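Macromomycin (Streptomyces macromomyceticus, PDB 2MCM) binds non-covalently the cytotoxic, DNA-cleaving chromophore of the antibiotic auromomycin, serving as its apoprotein. Local coordinates at residues A[23-28]-A[54-59]. Numbering follows the deposited sequence.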
ATOM      1  N   THR A  23       4.455   0.382  12.843  1.00 12.39           N
ATOM      2  CA  THR A  23       4.551   0.775  14.240  1.00 13.03           C
ATOM      3  C   THR A  23       4.582   2.329  14.326  1.00 11.99           C
ATOM      4  O   THR A  23       4.718   2.955  13.297  1.00 11.79           O
ATOM      5  CB  THR A  23       5.899   0.246  14.916  1.00 14.38           C
ATOM      6  OG1 THR A  23       6.944   0.772  14.077  1.00 16.89           O
ATOM      7  CG2 THR A  23       5.867  -1.297  14.999  1.00 16.59           C
ATOM      8  N   GLY A  24       4.340   2.778  15.550  1.00 13.06           N
ATOM      9  CA  GLY A  24       4.417   4.273  15.754  1.00 13.49           C
ATOM     10  C   GLY A  24       3.182   4.940  15.233  1.00 13.28           C
ATOM     11  O   GLY A  24       3.249   6.167  14.924  1.00 15.55           O
ATOM     12  N   LEU A  25       2.041   4.248  15.064  1.00 12.84           N
ATOM     13  CA  LEU A  25       0.838   4.893  14.563  1.00 12.47           C
ATOM     14  C   LEU A  25      -0.005   5.420  15.723  1.00 12.93           C
ATOM     15  O   LEU A  25       0.312   5.221  16.928  1.00 14.02           O
ATOM     16  CB  LEU A  25      -0.015   3.754  13.830  1.00 11.80           C
ATOM     17  CG  LEU A  25       0.764   3.018  12.751  1.00 11.95           C
ATOM     18  CD1 LEU A  25      -0.159   1.918  12.130  1.00 13.95           C
ATOM     19  CD2 LEU A  25       1.273   3.943  11.684  1.00 13.67           C
ATOM     20  N   THR A  26      -1.115   6.042  15.356  1.00 12.73           N
ATOM     21  CA  THR A  26      -2.010   6.591  16.407  1.00 13.81           C
ATOM     22  C   THR A  26      -3.108   5.630  16.774  1.00 13.45           C
ATOM     23  O   THR A  26      -3.852   5.293  15.798  1.00 15.00           O
ATOM     24  CB  THR A  26      -2.624   7.919  15.843  1.00 15.36           C
ATOM     25  OG1 THR A  26      -1.484   8.776  15.502  1.00 17.17           O
ATOM     26  CG2 THR A  26      -3.596   8.565  16.816  1.00 16.26           C
ATOM     27  N   PRO A  27      -3.175   5.180  17.992  1.00 14.17           N
ATOM     28  CA  PRO A  27      -4.231   4.205  18.366  1.00 14.99           C
ATOM     29  C   PRO A  27      -5.583   4.717  17.984  1.00 15.71           C
ATOM     30  O   PRO A  27      -5.920   5.926  18.232  1.00 15.96           O
ATOM     31  CB  PRO A  27      -4.081   4.079  19.880  1.00 15.43           C
ATOM     32  CG  PRO A  27      -2.605   4.358  20.095  1.00 16.14           C
ATOM     33  CD  PRO A  27      -2.267   5.492  19.127  1.00 15.80           C
ATOM     34  N   GLY A  28      -6.431   3.843  17.427  1.00 15.16           N
ATOM     35  CA  GLY A  28      -7.782   4.179  17.039  1.00 15.09           C
ATOM     36  C   GLY A  28      -7.953   4.811  15.714  1.00 14.71           C
ATOM     37  O   GLY A  28      -9.127   5.041  15.299  1.00 16.43           O
ATOM     38  N   VAL A  54      -7.498  -0.990   8.320  1.00  9.20           N
ATOM     39  CA  VAL A  54      -7.229  -1.557   9.598  1.00  8.27           C
ATOM     40  C   VAL A  54      -7.100  -0.440  10.644  1.00 10.12           C
ATOM     41  O   VAL A  54      -6.518   0.598  10.224  1.00  9.03           O
ATOM     42  CB  VAL A  54      -5.949  -2.438   9.600  1.00  9.80           C
ATOM     43  CG1 VAL A  54      -5.732  -3.148  10.920  1.00 10.86           C
ATOM     44  CG2 VAL A  54      -6.045  -3.459   8.460  1.00  9.74           C
ATOM     45  N   THR A  55      -7.651  -0.567  11.777  1.00  9.50           N
ATOM     46  CA  THR A  55      -7.510   0.450  12.866  1.00 10.86           C
ATOM     47  C   THR A  55      -6.343   0.092  13.688  1.00 10.82           C
ATOM     48  O   THR A  55      -6.064  -1.034  14.182  1.00 12.18           O
ATOM     49  CB  THR A  55      -8.848   0.385  13.716  1.00 11.80           C
ATOM     50  OG1 THR A  55      -9.914   0.660  12.827  1.00 12.75           O
ATOM     51  CG2 THR A  55      -8.777   1.429  14.861  1.00 13.58           C
ATOM     52  N   ALA A  56      -5.431   1.063  13.954  1.00 10.19           N
ATOM     53  CA  ALA A  56      -4.251   0.787  14.772  1.00 10.49           C
ATOM     54  C   ALA A  56      -4.717   0.487  16.217  1.00 13.27           C
ATOM     55  O   ALA A  56      -5.673   1.116  16.716  1.00 12.72           O
ATOM     56  CB  ALA A  56      -3.352   2.015  14.791  1.00 12.40           C
ATOM     57  N   ASP A  57      -3.982  -0.385  16.838  1.00 15.10           N
ATOM     58  CA  ASP A  57      -4.328  -0.828  18.214  1.00 17.84           C
ATOM     59  C   ASP A  57      -3.737   0.090  19.267  1.00 19.50           C
ATOM     60  O   ASP A  57      -3.102   1.106  18.939  1.00 19.58           O
ATOM     61  CB  ASP A  57      -3.906  -2.302  18.322  1.00 19.48           C
ATOM     62  CG  ASP A  57      -2.447  -2.514  18.360  1.00 21.06           C
ATOM     63  OD1 ASP A  57      -1.551  -1.633  18.576  1.00 19.97           O
ATOM     64  OD2 ASP A  57      -2.090  -3.749  18.135  1.00 23.06           O
ATOM     65  N   ALA A  58      -3.949  -0.239  20.549  1.00 19.58           N
ATOM     66  CA  ALA A  58      -3.467   0.590  21.666  1.00 21.36           C
ATOM     67  C   ALA A  58      -1.980   0.746  21.676  1.00 19.98           C
ATOM     68  O   ALA A  58      -1.537   1.795  22.295  1.00 22.10           O
ATOM     69  CB  ALA A  58      -4.013   0.111  23.009  1.00 23.19           C
ATOM     70  N   ALA A  59      -1.205  -0.104  21.066  1.00 18.56           N
ATOM     71  CA  ALA A  59       0.234  -0.033  20.958  1.00 18.65           C
ATOM     72  C   ALA A  59       0.731   0.706  19.690  1.00 17.05           C
ATOM     73  O   ALA A  59       1.962   0.830  19.473  1.00 19.06           O
ATOM     74  CB  ALA A  59       0.852  -1.457  20.984  1.00 19.84           C
TER
HETATM   75  O   HOH W   1       4.172   1.419  18.059  1.00 23.39           O
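Gly-28 N donates to Ala-56 O over 2.9 Å in a nearly straight bond, 171° at the hydrogen, approaching with a 34° tilt out of the carbonyl plane. This bond ties together two loops at the periphery of the immunoglobulin-like beta-sandwich of the neocarzinostatin family: 23-28 leads from strand 16-23 toward strand 30-40. The other segment, 54-59, begins in the last residues of strand 52-55 and continues as loop. Backbone pairing of Ala-56 with Thr-29 carries the link one residue further. Beside it, Thr-55 turns its methyl branch to the glycine: with CG2 anti to the backbone N, this methyl lies 3.6 Å from Gly-28 C. Pro-27 lies along the next turn of chain, its CB 3.3 Å from Asp-57 O and its CG 3.5 Å from Ala-58 O, while its CA makes a bent CA-H...O contact with Asp-57 O. That turn is an Asx turn: Asp-57 OD1 accepts from Ala-59 N, met 46° above the carboxylate plane, and also from Lys-61 N, so two backbone donors hold the carboxylate. Inward, Ala-56 CB sits 3.9 Å from Leu-25 CB and 3.5 Å from Thr-26 O. Both side chains also touch Tyr-31, whose OH bonds to Thr-26 N. At the far end, one water bridges the loops, accepting from Gly-24 N at 2.9 Å and donating to Ala-59 O at 2.7 Å.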